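Local coordinates for protein translation initiation factor eIF2B subunit beta (Schizosaccharomyces pombe, PDB 5B04) that forms part of the eIF2B complex, which catalyses the exchange of GDP for GTP on the gamma subunit of eukaryotic initiation factor 2, at residues 86-91 with 181-186; 288-293 with 325-330; 317-322 with 373-378. One frame throughout, in Å; residues are numbered along the deposited sequence.

In the fold
Interaction 1 joins helices 79-102 and 176-190 of the helical part, whereas interactions 2 and 3 lie in the Rossmann-like part. Interaction 1 closes before the others open; their segments then alternate: 288-293, 317-322, 325-330, 373-378. The centre of interaction 3 lies about 17 Å from those of interactions 1 and 2, which are about 24 Å apart. Interaction 2 touches each of the others by packing: Arg86 NH2 lies 3.9 Å from Val325 CG1, and Leu322 CD1 4.1 Å from Leu288 O. Segment 288-293 follows strand 286-287 of the small antiparallel sheet; interaction 3 sits at the ends of strands 313-316 and 371-374 of the seven-stranded sheet. Helix 79-102 thus connects helical packing with loop 325-330.

Interaction 1 of 3, residues 86-91 with 181-186; sequences RRILRL and SGIQDV
Val186 meets Arg87 across the two helices, with its CG2 methyl 3.8 Å from the guanidinium carbon CZ and over the centre of one face of that flat group. The two side chains come from opposite directions. A bend in the arginine chain at chi3 (63°) turns the guanidinium so that a face meets the valine. This is van der Waals packing on the guanidinium face; no hydrogen bond crosses between the segments. Replacing Arg87 with an alanine would take away this flat lid and would probably leave the Val186 methyl uncovered, with a gap between the helices at this end.

Leu91 packs one turn further along. With CG held anti to the backbone N (chi1 -160°), its CD1 methyl lies against helix backbone that Gly182 leaves bare, 3.5 Å from Gly182 C and 3.7 Å from Ile183 N. Ile183 packs on Ile88: its CD1 lies 3.9 Å from Ile88 CD1, and its CG1 is 4.0 Å from Ile88 CG1, the two isoleucines crossing at a slant.

The short axes approach to 10.3 Å and run roughly antiparallel (146° between their directions), so Arg87 is matched with Val186 and Leu91 with Gly182. Helix 34-51 closes the isoleucine side, where Met45 touches Ile88 while Arg46 and Ile49 touch Ile183. Ile179 and Glu189 of helix 176-190 extend the packing to Leu91 and Arg87, making this a seam within the helical bundle.

Interaction 2 of 3, residues 288-293 with 325-330; sequences LGNGGL and VYPYDL
The type I turn from Leu288 to Gly291, which carries the chain from strand 286-287 into strand 293-296, docks on the loop 325-330 through one backbone bond and a small apolar patch. Gly289 N donates to Val325 O (2.9 Å), approaching from above the carbonyl plane. Beside this bond Leu288 spreads its two methyls: CD1 packs 3.6 Å from Pro327 CB, and CD2 lies 3.8 Å from Val325 CG2. On the other side, the turn backbone sets Asn290 CB 3.5 Å from Tyr326 CE1. Asn290 CG sits between the backbone N and the carbonyl carbon (chi1 72°), which lays the amide across the proline ring, with OD1 3.3 Å from Pro327 CG. The same OD1 accepts from Gly292 N (2.9 Å), and ND2 donates to Tyr363 OH, so both ends of the amide are held and its rotation is fixed.

Phe79 of helix 79-102 touches both Leu288 and Val325. Beyond the patch, Asp329 makes a salt bridge to another protein chain. With Leu288 N bonded to Gly292 O and Gly291 in the left-handed region, this is the classic hairpin closure by a type I turn and G1 beta bulge, here overlapped by an Asx turn at Asn290.

Interaction 3 of 3, residues 317-322 with 373-378; sequences SGIYKL and ITNLGG. With PO4 (phosphate ion), chain M.
Gly318 O is gripped from opposite faces of its plane by Ser317 OG and Lys321 N. These bonds shape the bend into the short 3-10 segment 319-321. Asn375 OD1 approaches here, 3.4 Å from Gly318 CA, and accepts from Ile319 N at 3.1 Å. The asparagine CG sits between its own backbone N and carbonyl carbon (chi1 48°), which directs the amide to this N-H. The Ile319 side chain crosses that amide at about a right angle, and its CG1 also meets Leu376 CD1 at 3.6 Å.

Nearer the sheet, Ser317 N donates to Ile373 O (2.9 Å), prolonging the parallel pairing of the strands. Ser317 O lies 3.3 Å from Thr374 CA in a CA-H...O contact. Thr374 OG1 accepts from Leu376 N, forming an ST turn, and donates to a lone pair of Gly377 O, in that carbonyl's plane; Gly377 O also accepts from Thr374 N.

Lys321 NZ reaches a phosphate, probably from the crystallisation liquor, that Ser217 OG, Thr219 OG1 and Lys218 N also bind. Where parallel strands 313-316 and 371-374 end, the loop 317-322 packs on the turn that leads into antiparallel strand 377-379, with Asp196 and Ile197 of helix 193-197 against Asn375.

Interaction 1 of 3, residues 86-91 with 181-186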
ATOM      1  N   ARG C  86       7.189 -39.030   6.893  1.00 64.64           N
ATOM      2  CA  ARG C  86       6.891 -38.633   8.265  1.00 58.09           C
ATOM      3  C   ARG C  86       5.436 -38.904   8.633  1.00 68.88           C
ATOM      4  O   ARG C  86       5.129 -39.224   9.782  1.00 71.72           O
ATOM      5  CB  ARG C  86       7.214 -37.152   8.475  1.00 63.90           C
ATOM      6  CG  ARG C  86       8.689 -36.811   8.351  1.00 60.26           C
ATOM      7  CD  ARG C  86       8.929 -35.324   8.553  1.00 56.15           C
ATOM      8  NE  ARG C  86      10.335 -34.967   8.389  1.00 58.90           N
ATOM      9  CZ  ARG C  86      10.864 -34.516   7.256  1.00 65.07           C
ATOM     10  NH1 ARG C  86      10.103 -34.364   6.180  1.00 60.86           N
ATOM     11  NH2 ARG C  86      12.154 -34.215   7.198  1.00 56.22           N
ATOM     12  N   ARG C  87       4.542 -38.769   7.659  1.00 71.36           N
ATOM     13  CA  ARG C  87       3.126 -39.039   7.884  1.00 70.37           C
ATOM     14  C   ARG C  87       2.896 -40.514   8.184  1.00 78.23           C
ATOM     15  O   ARG C  87       2.201 -40.865   9.137  1.00 88.67           O
ATOM     16  CB  ARG C  87       2.289 -38.620   6.674  1.00 72.18           C
ATOM     17  CG  ARG C  87       2.217 -37.121   6.447  1.00 83.54           C
ATOM     18  CD  ARG C  87       0.938 -36.752   5.718  1.00 96.90           C
ATOM     19  NE  ARG C  87      -0.243 -37.080   6.512  1.00 83.99           N
ATOM     20  CZ  ARG C  87      -1.494 -36.924   6.093  1.00 96.73           C
ATOM     21  NH1 ARG C  87      -1.737 -36.446   4.881  1.00 98.04           N
ATOM     22  NH2 ARG C  87      -2.505 -37.249   6.888  1.00103.25           N
ATOM     23  N   ILE C  88       3.488 -41.372   7.359  1.00 74.49           N
ATOM     24  CA  ILE C  88       3.339 -42.814   7.503  1.00 68.54           C
ATOM     25  C   ILE C  88       3.960 -43.304   8.809  1.00 74.07           C
ATOM     26  O   ILE C  88       3.440 -44.220   9.447  1.00 80.65           O
ATOM     27  CB  ILE C  88       3.972 -43.556   6.309  1.00 65.01           C
ATOM     28  CG1 ILE C  88       3.340 -43.072   5.003  1.00 61.56           C
ATOM     29  CG2 ILE C  88       3.802 -45.060   6.451  1.00 66.80           C
ATOM     30  CD1 ILE C  88       3.961 -43.667   3.767  1.00 67.58           C
ATOM     31  N   LEU C  89       5.063 -42.684   9.213  1.00 67.48           N
ATOM     32  CA  LEU C  89       5.716 -43.039  10.469  1.00 68.41           C
ATOM     33  C   LEU C  89       4.822 -42.733  11.669  1.00 72.70           C
ATOM     34  O   LEU C  89       4.749 -43.522  12.610  1.00 90.27           O
ATOM     35  CB  LEU C  89       7.053 -42.309  10.610  1.00 68.08           C
ATOM     36  CG  LEU C  89       8.207 -42.835   9.755  1.00 73.18           C
ATOM     37  CD1 LEU C  89       9.469 -42.025  10.000  1.00 73.92           C
ATOM     38  CD2 LEU C  89       8.453 -44.310  10.033  1.00 70.47           C
ATOM     39  N   ARG C  90       4.146 -41.589  11.635  1.00 81.32           N
ATOM     40  CA  ARG C  90       3.225 -41.226  12.706  1.00 89.40           C
ATOM     41  C   ARG C  90       1.953 -42.060  12.608  1.00 77.27           C
ATOM     42  O   ARG C  90       1.305 -42.352  13.615  1.00 90.41           O
ATOM     43  CB  ARG C  90       2.892 -39.731  12.660  1.00 84.14           C
ATOM     44  CG  ARG C  90       1.899 -39.291  13.726  1.00 91.49           C
ATOM     45  CD  ARG C  90       1.871 -37.782  13.896  1.00 94.40           C
ATOM     46  NE  ARG C  90       0.826 -37.371  14.829  1.00102.14           N
ATOM     47  CZ  ARG C  90       0.907 -36.308  15.623  1.00100.28           C
ATOM     48  NH1 ARG C  90       1.991 -35.545  15.608  1.00 94.99           N
ATOM     49  NH2 ARG C  90      -0.096 -36.011  16.440  1.00 97.35           N
ATOM     50  N   LEU C  91       1.607 -42.443  11.382  1.00 74.26           N
ATOM     51  CA  LEU C  91       0.481 -43.336  11.139  1.00 87.61           C
ATOM     52  C   LEU C  91       0.709 -44.650  11.875  1.00 94.66           C
ATOM     53  O   LEU C  91      -0.184 -45.157  12.547  1.00 89.63           O
ATOM     54  CB  LEU C  91       0.311 -43.581   9.636  1.00 71.93           C
ATOM     55  CG  LEU C  91      -1.012 -44.091   9.055  1.00 82.48           C
ATOM     56  CD1 LEU C  91      -0.975 -43.934   7.547  1.00 92.30           C
ATOM     57  CD2 LEU C  91      -1.299 -45.540   9.423  1.00 94.41           C
ATOM     58  N   SER C 181      -4.172 -49.041   4.638  1.00 97.54           N
ATOM     59  CA  SER C 181      -5.399 -48.251   4.621  1.00 92.74           C
ATOM     60  C   SER C 181      -5.088 -46.763   4.722  1.00100.88           C
ATOM     61  O   SER C 181      -5.445 -45.988   3.836  1.00 98.26           O
ATOM     62  CB  SER C 181      -6.328 -48.671   5.762  1.00 91.05           C
ATOM     63  OG  SER C 181      -7.427 -47.785   5.879  1.00103.48           O
ATOM     64  N   GLY C 182      -4.410 -46.375   5.797  1.00103.33           N
ATOM     65  CA  GLY C 182      -4.051 -44.987   6.024  1.00 95.23           C
ATOM     66  C   GLY C 182      -3.184 -44.397   4.927  1.00 94.14           C
ATOM     67  O   GLY C 182      -3.289 -43.212   4.615  1.00 93.61           O
ATOM     68  N   ILE C 183      -2.320 -45.225   4.346  1.00 88.10           N
ATOM     69  CA  ILE C 183      -1.480 -44.795   3.234  1.00 78.20           C
ATOM     70  C   ILE C 183      -2.335 -44.499   2.007  1.00 90.79           C
ATOM     71  O   ILE C 183      -2.175 -43.459   1.367  1.00104.86           O
ATOM     72  CB  ILE C 183      -0.414 -45.854   2.881  1.00 86.84           C
ATOM     73  CG1 ILE C 183       0.696 -45.861   3.935  1.00 73.18           C
ATOM     74  CG2 ILE C 183       0.182 -45.582   1.510  1.00 94.04           C
ATOM     75  CD1 ILE C 183       1.796 -46.863   3.657  1.00 86.90           C
ATOM     76  N   GLN C 184      -3.247 -45.415   1.690  1.00 89.39           N
ATOM     77  CA  GLN C 184      -4.172 -45.224   0.577  1.00 92.77           C
ATOM     78  C   GLN C 184      -5.035 -43.994   0.811  1.00 88.33           C
ATOM     79  O   GLN C 184      -5.371 -43.270  -0.128  1.00 86.53           O
ATOM     80  CB  GLN C 184      -5.056 -46.456   0.382  1.00 92.63           C
ATOM     81  CG  GLN C 184      -6.072 -46.309  -0.741  1.00 85.05           C
ATOM     82  CD  GLN C 184      -5.417 -46.150  -2.099  1.00 96.80           C
ATOM     83  OE1 GLN C 184      -4.488 -46.880  -2.441  1.00 92.85           O
ATOM     84  NE2 GLN C 184      -5.896 -45.185  -2.878  1.00 89.31           N
ATOM     85  N   ASP C 185      -5.394 -43.769   2.071  1.00 90.57           N
ATOM     86  CA  ASP C 185      -6.115 -42.565   2.449  1.00 97.16           C
ATOM     87  C   ASP C 185      -5.307 -41.337   2.049  1.00 99.12           C
ATOM     88  O   ASP C 185      -5.775 -40.534   1.254  1.00 98.20           O
ATOM     89  CB  ASP C 185      -6.418 -42.556   3.949  1.00 90.95           C
ATOM     90  CG  ASP C 185      -7.351 -43.682   4.360  1.00112.03           C
ATOM     91  OD1 ASP C 185      -7.748 -44.475   3.480  1.00107.31           O
ATOM     92  OD2 ASP C 185      -7.686 -43.774   5.559  1.00115.84           O
ATOM     93  N   VAL C 186      -4.088 -41.225   2.573  1.00 94.45           N
ATOM     94  CA  VAL C 186      -3.192 -40.108   2.259  1.00 82.77           C
ATOM     95  C   VAL C 186      -3.106 -39.822   0.758  1.00 76.48           C
ATOM     96  O   VAL C 186      -3.199 -38.669   0.334  1.00 72.67           O
ATOM     97  CB  VAL C 186      -1.769 -40.366   2.802  1.00 75.65           C
ATOM     98  CG1 VAL C 186      -0.778 -39.368   2.218  1.00 79.63           C
ATOM     99  CG2 VAL C 186      -1.763 -40.303   4.321  1.00 78.67           C
TER

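Interaction 2 of 3, residues 288-293 with 325-330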
ATOM      1  N   LEU C 288       9.049 -24.395   4.513  1.00 56.83           N
ATOM      2  CA  LEU C 288       9.998 -24.966   5.461  1.00 54.00           C
ATOM      3  C   LEU C 288       9.561 -24.791   6.912  1.00 47.95           C
ATOM      4  O   LEU C 288       8.471 -24.289   7.189  1.00 60.31           O
ATOM      5  CB  LEU C 288      11.380 -24.352   5.255  1.00 56.09           C
ATOM      6  CG  LEU C 288      11.957 -24.572   3.856  1.00 57.80           C
ATOM      7  CD1 LEU C 288      13.360 -24.013   3.770  1.00 69.90           C
ATOM      8  CD2 LEU C 288      11.937 -26.049   3.485  1.00 47.04           C
ATOM      9  N   GLY C 289      10.426 -25.212   7.830  1.00 47.61           N
ATOM     10  CA  GLY C 289      10.105 -25.239   9.245  1.00 56.17           C
ATOM     11  C   GLY C 289       9.846 -23.884   9.874  1.00 61.58           C
ATOM     12  O   GLY C 289       8.980 -23.754  10.739  1.00 66.23           O
ATOM     13  N   ASN C 290      10.594 -22.873   9.445  1.00 60.73           N
ATOM     14  CA  ASN C 290      10.450 -21.537  10.010  1.00 52.11           C
ATOM     15  C   ASN C 290       9.315 -20.756   9.357  1.00 46.20           C
ATOM     16  O   ASN C 290       9.054 -19.607   9.714  1.00 73.93           O
ATOM     17  CB  ASN C 290      11.760 -20.756   9.880  1.00 65.02           C
ATOM     18  CG  ASN C 290      12.055 -20.340   8.453  1.00 59.96           C
ATOM     19  OD1 ASN C 290      11.683 -21.027   7.503  1.00 64.62           O
ATOM     20  ND2 ASN C 290      12.730 -19.207   8.297  1.00 75.04           N
ATOM     21  N   GLY C 291       8.646 -21.385   8.396  1.00 51.70           N
ATOM     22  CA  GLY C 291       7.542 -20.754   7.700  1.00 55.07           C
ATOM     23  C   GLY C 291       7.979 -20.105   6.403  1.00 60.27           C
ATOM     24  O   GLY C 291       7.165 -19.533   5.677  1.00 63.57           O
ATOM     25  N   GLY C 292       9.274 -20.188   6.114  1.00 50.61           N
ATOM     26  CA  GLY C 292       9.819 -19.637   4.888  1.00 51.56           C
ATOM     27  C   GLY C 292       9.333 -20.402   3.674  1.00 59.48           C
ATOM     28  O   GLY C 292       8.899 -21.548   3.785  1.00 65.18           O
ATOM     29  N   LEU C 293       9.404 -19.769   2.508  1.00 58.02           N
ATOM     30  CA  LEU C 293       8.936 -20.399   1.282  1.00 54.94           C
ATOM     31  C   LEU C 293      10.075 -20.785   0.350  1.00 52.97           C
ATOM     32  O   LEU C 293      10.861 -19.936  -0.073  1.00 53.89           O
ATOM     33  CB  LEU C 293       7.970 -19.477   0.535  1.00 46.06           C
ATOM     34  CG  LEU C 293       6.677 -19.061   1.232  1.00 49.81           C
ATOM     35  CD1 LEU C 293       5.726 -18.438   0.223  1.00 49.48           C
ATOM     36  CD2 LEU C 293       6.029 -20.245   1.927  1.00 64.71           C
ATOM     37  N   VAL C 325      12.023 -29.260   8.133  1.00 45.04           N
ATOM     38  CA  VAL C 325      13.443 -28.932   8.032  1.00 60.67           C
ATOM     39  C   VAL C 325      13.679 -27.428   8.140  1.00 50.72           C
ATOM     40  O   VAL C 325      12.941 -26.631   7.561  1.00 64.27           O
ATOM     41  CB  VAL C 325      14.058 -29.449   6.714  1.00 49.58           C
ATOM     42  CG1 VAL C 325      14.213 -30.961   6.757  1.00 63.47           C
ATOM     43  CG2 VAL C 325      13.214 -29.025   5.524  1.00 52.60           C
ATOM     44  N   TYR C 326      14.702 -27.046   8.896  1.00 53.67           N
ATOM     45  CA  TYR C 326      15.014 -25.636   9.091  1.00 52.44           C
ATOM     46  C   TYR C 326      16.045 -25.153   8.077  1.00 58.09           C
ATOM     47  O   TYR C 326      17.101 -25.766   7.918  1.00 73.76           O
ATOM     48  CB  TYR C 326      15.521 -25.382  10.512  1.00 46.15           C
ATOM     49  CG  TYR C 326      15.604 -23.915  10.864  1.00 58.90           C
ATOM     50  CD1 TYR C 326      14.494 -23.237  11.350  1.00 62.12           C
ATOM     51  CD2 TYR C 326      16.787 -23.205  10.701  1.00 62.43           C
ATOM     52  CE1 TYR C 326      14.560 -21.896  11.669  1.00 73.74           C
ATOM     53  CE2 TYR C 326      16.862 -21.861  11.018  1.00 61.87           C
ATOM     54  CZ  TYR C 326      15.745 -21.212  11.501  1.00 67.28           C
ATOM     55  OH  TYR C 326      15.809 -19.875  11.818  1.00 76.61           O
ATOM     56  N   PRO C 327      15.738 -24.044   7.389  1.00 63.94           N
ATOM     57  CA  PRO C 327      16.629 -23.447   6.388  1.00 61.74           C
ATOM     58  C   PRO C 327      17.901 -22.869   6.999  1.00 64.07           C
ATOM     59  O   PRO C 327      18.057 -21.648   7.037  1.00 71.84           O
ATOM     60  CB  PRO C 327      15.772 -22.336   5.775  1.00 60.27           C
ATOM     61  CG  PRO C 327      14.787 -21.993   6.836  1.00 62.98           C
ATOM     62  CD  PRO C 327      14.483 -23.285   7.531  1.00 64.54           C
ATOM     63  N   TYR C 328      18.794 -23.734   7.469  1.00 68.78           N
ATOM     64  CA  TYR C 328      20.061 -23.292   8.042  1.00 65.00           C
ATOM     65  C   TYR C 328      20.902 -22.546   7.013  1.00 51.43           C
ATOM     66  O   TYR C 328      21.410 -21.458   7.282  1.00 53.78           O
ATOM     67  CB  TYR C 328      20.850 -24.480   8.594  1.00 66.37           C
ATOM     68  CG  TYR C 328      20.343 -25.003   9.919  1.00 56.07           C
ATOM     69  CD1 TYR C 328      20.530 -24.279  11.089  1.00 56.53           C
ATOM     70  CD2 TYR C 328      19.691 -26.226  10.002  1.00 54.47           C
ATOM     71  CE1 TYR C 328      20.074 -24.755  12.304  1.00 60.39           C
ATOM     72  CE2 TYR C 328      19.232 -26.710  11.212  1.00 56.79           C
ATOM     73  CZ  TYR C 328      19.426 -25.971  12.359  1.00 60.64           C
ATOM     74  OH  TYR C 328      18.971 -26.449  13.567  1.00 60.00           O
ATOM     75  N   ASP C 329      21.044 -23.139   5.833  1.00 55.84           N
ATOM     76  CA  ASP C 329      21.806 -22.523   4.756  1.00 60.02           C
ATOM     77  C   ASP C 329      21.002 -22.530   3.462  1.00 65.03           C
ATOM     78  O   ASP C 329      20.718 -23.589   2.903  1.00 71.15           O
ATOM     79  CB  ASP C 329      23.137 -23.250   4.555  1.00 76.10           C
ATOM     80  CG  ASP C 329      24.140 -22.429   3.764  1.00 83.40           C
ATOM     81  OD1 ASP C 329      23.738 -21.420   3.148  1.00 85.98           O
ATOM     82  OD2 ASP C 329      25.333 -22.795   3.754  1.00 93.84           O
ATOM     83  N   LEU C 330      20.644 -21.341   2.988  1.00 54.42           N
ATOM     84  CA  LEU C 330      19.876 -21.204   1.756  1.00 51.38           C
ATOM     85  C   LEU C 330      20.680 -21.656   0.540  1.00 57.14           C
ATOM     86  O   LEU C 330      20.113 -21.990  -0.499  1.00 58.95           O
ATOM     87  CB  LEU C 330      19.417 -19.756   1.572  1.00 73.68           C
ATOM     88  CG  LEU C 330      18.372 -19.239   2.562  1.00 61.33           C
ATOM     89  CD1 LEU C 330      18.069 -17.772   2.303  1.00 46.71           C
ATOM     90  CD2 LEU C 330      17.102 -20.071   2.485  1.00 58.53           C
TER

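Interaction 3 of 3, residues 317-322 with 373-378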
ATOM      1  N   SER C 317      -1.404 -23.379  -0.935  1.00 39.54           N
ATOM      2  CA  SER C 317      -0.593 -24.591  -0.907  1.00 52.22           C
ATOM      3  C   SER C 317      -1.209 -25.685  -0.045  1.00 49.04           C
ATOM      4  O   SER C 317      -1.794 -25.410   1.000  1.00 44.72           O
ATOM      5  CB  SER C 317       0.813 -24.271  -0.397  1.00 56.36           C
ATOM      6  OG  SER C 317       1.614 -25.438  -0.346  1.00 63.48           O
ATOM      7  N   GLY C 318      -1.069 -26.929  -0.492  1.00 49.82           N
ATOM      8  CA  GLY C 318      -1.504 -28.068   0.292  1.00 58.00           C
ATOM      9  C   GLY C 318      -0.565 -28.278   1.464  1.00 52.11           C
ATOM     10  O   GLY C 318       0.613 -27.934   1.386  1.00 51.50           O
ATOM     11  N   ILE C 319      -1.083 -28.844   2.549  1.00 53.33           N
ATOM     12  CA  ILE C 319      -0.294 -29.028   3.764  1.00 59.83           C
ATOM     13  C   ILE C 319       0.831 -30.047   3.598  1.00 65.32           C
ATOM     14  O   ILE C 319       1.709 -30.152   4.454  1.00 69.83           O
ATOM     15  CB  ILE C 319      -1.184 -29.459   4.951  1.00 70.46           C
ATOM     16  CG1 ILE C 319      -2.366 -30.308   4.472  1.00 90.65           C
ATOM     17  CG2 ILE C 319      -1.699 -28.238   5.696  1.00 59.22           C
ATOM     18  CD1 ILE C 319      -2.013 -31.729   4.069  1.00 82.79           C
ATOM     19  N   TYR C 320       0.808 -30.794   2.499  1.00 61.52           N
ATOM     20  CA  TYR C 320       1.826 -31.809   2.254  1.00 53.87           C
ATOM     21  C   TYR C 320       3.146 -31.175   1.829  1.00 60.88           C
ATOM     22  O   TYR C 320       4.183 -31.839   1.805  1.00 75.47           O
ATOM     23  CB  TYR C 320       1.350 -32.808   1.196  1.00 64.46           C
ATOM     24  CG  TYR C 320       1.327 -32.269  -0.217  1.00 51.54           C
ATOM     25  CD1 TYR C 320       0.263 -31.502  -0.672  1.00 60.70           C
ATOM     26  CD2 TYR C 320       2.362 -32.543  -1.103  1.00 65.60           C
ATOM     27  CE1 TYR C 320       0.236 -31.012  -1.967  1.00 74.80           C
ATOM     28  CE2 TYR C 320       2.344 -32.058  -2.396  1.00 60.93           C
ATOM     29  CZ  TYR C 320       1.280 -31.294  -2.823  1.00 65.26           C
ATOM     30  OH  TYR C 320       1.259 -30.813  -4.112  1.00 64.97           O
ATOM     31  N   LYS C 321       3.105 -29.889   1.496  1.00 58.65           N
ATOM     32  CA  LYS C 321       4.310 -29.151   1.131  1.00 56.54           C
ATOM     33  C   LYS C 321       4.953 -28.513   2.358  1.00 56.14           C
ATOM     34  O   LYS C 321       5.934 -27.777   2.244  1.00 61.66           O
ATOM     35  CB  LYS C 321       3.994 -28.075   0.090  1.00 50.94           C
ATOM     36  CG  LYS C 321       3.440 -28.604  -1.222  1.00 43.59           C
ATOM     37  CD  LYS C 321       3.225 -27.469  -2.210  1.00 43.27           C
ATOM     38  CE  LYS C 321       2.533 -27.946  -3.474  1.00 61.87           C
ATOM     39  NZ  LYS C 321       2.262 -26.823  -4.413  1.00 66.36           N
ATOM     40  N   LEU C 322       4.394 -28.794   3.530  1.00 42.60           N
ATOM     41  CA  LEU C 322       4.909 -28.244   4.777  1.00 54.81           C
ATOM     42  C   LEU C 322       5.954 -29.173   5.391  1.00 58.71           C
ATOM     43  O   LEU C 322       5.618 -30.212   5.959  1.00 64.70           O
ATOM     44  CB  LEU C 322       3.765 -27.997   5.762  1.00 62.70           C
ATOM     45  CG  LEU C 322       4.092 -27.234   7.047  1.00 68.35           C
ATOM     46  CD1 LEU C 322       4.771 -25.911   6.735  1.00 54.51           C
ATOM     47  CD2 LEU C 322       2.829 -27.006   7.864  1.00 71.51           C
ATOM     48  N   ILE C 373      -3.397 -20.034   2.238  1.00 54.11           N
ATOM     49  CA  ILE C 373      -4.609 -20.755   1.870  1.00 51.34           C
ATOM     50  C   ILE C 373      -4.286 -22.234   1.695  1.00 50.48           C
ATOM     51  O   ILE C 373      -3.584 -22.618   0.760  1.00 48.90           O
ATOM     52  CB  ILE C 373      -5.238 -20.206   0.577  1.00 46.09           C
ATOM     53  CG1 ILE C 373      -5.758 -18.785   0.799  1.00 52.56           C
ATOM     54  CG2 ILE C 373      -6.373 -21.108   0.114  1.00 49.39           C
ATOM     55  CD1 ILE C 373      -6.949 -18.709   1.729  1.00 56.97           C
ATOM     56  N   THR C 374      -4.791 -23.060   2.604  1.00 47.10           N
ATOM     57  CA  THR C 374      -4.510 -24.491   2.570  1.00 52.55           C
ATOM     58  C   THR C 374      -5.792 -25.310   2.509  1.00 52.31           C
ATOM     59  O   THR C 374      -6.891 -24.766   2.608  1.00 70.56           O
ATOM     60  CB  THR C 374      -3.698 -24.934   3.801  1.00 58.34           C
ATOM     61  OG1 THR C 374      -4.512 -24.830   4.976  1.00 52.30           O
ATOM     62  CG2 THR C 374      -2.457 -24.068   3.966  1.00 57.37           C
ATOM     63  N   ASN C 375      -5.645 -26.621   2.346  1.00 51.41           N
ATOM     64  CA  ASN C 375      -6.792 -27.522   2.348  1.00 62.41           C
ATOM     65  C   ASN C 375      -7.333 -27.723   3.760  1.00 61.19           C
ATOM     66  O   ASN C 375      -8.398 -28.309   3.951  1.00 60.48           O
ATOM     67  CB  ASN C 375      -6.420 -28.869   1.725  1.00 70.15           C
ATOM     68  CG  ASN C 375      -5.125 -29.428   2.275  1.00 55.74           C
ATOM     69  OD1 ASN C 375      -4.135 -28.710   2.406  1.00 68.35           O
ATOM     70  ND2 ASN C 375      -5.125 -30.716   2.600  1.00 73.80           N
ATOM     71  N   LEU C 376      -6.587 -27.234   4.744  1.00 45.25           N
ATOM     72  CA  LEU C 376      -7.035 -27.246   6.130  1.00 47.59           C
ATOM     73  C   LEU C 376      -7.694 -25.918   6.480  1.00 62.01           C
ATOM     74  O   LEU C 376      -8.287 -25.768   7.548  1.00 53.67           O
ATOM     75  CB  LEU C 376      -5.866 -27.525   7.077  1.00 70.42           C
ATOM     76  CG  LEU C 376      -5.600 -28.979   7.478  1.00 57.68           C
ATOM     77  CD1 LEU C 376      -5.498 -29.886   6.260  1.00 60.95           C
ATOM     78  CD2 LEU C 376      -4.337 -29.068   8.322  1.00 57.99           C
ATOM     79  N   GLY C 377      -7.583 -24.955   5.569  1.00 63.85           N
ATOM     80  CA  GLY C 377      -8.165 -23.641   5.770  1.00 64.52           C
ATOM     81  C   GLY C 377      -7.139 -22.526   5.687  1.00 57.92           C
ATOM     82  O   GLY C 377      -5.985 -22.755   5.328  1.00 64.19           O
ATOM     83  N   GLY C 378      -7.566 -21.313   6.022  1.00 49.50           N
ATOM     84  CA  GLY C 378      -6.684 -20.161   6.001  1.00 49.15           C
ATOM     85  C   GLY C 378      -6.034 -19.915   7.348  1.00 52.67           C
ATOM     86  O   GLY C 378      -6.716 -19.830   8.369  1.00 46.66           O
TER
HETATM   87  P   PO4 M 401       1.184 -26.293  -7.512  1.00 51.74           P
HETATM   88  O1  PO4 M 401       1.051 -27.400  -6.494  1.00 70.12           O
HETATM   89  O2  PO4 M 401       2.537 -25.635  -7.366  1.00 68.52           O
HETATM   90  O3  PO4 M 401       0.100 -25.268  -7.283  1.00 64.25           O
HETATM   91  O4  PO4 M 401       1.046 -26.862  -8.905  1.00 53.71           O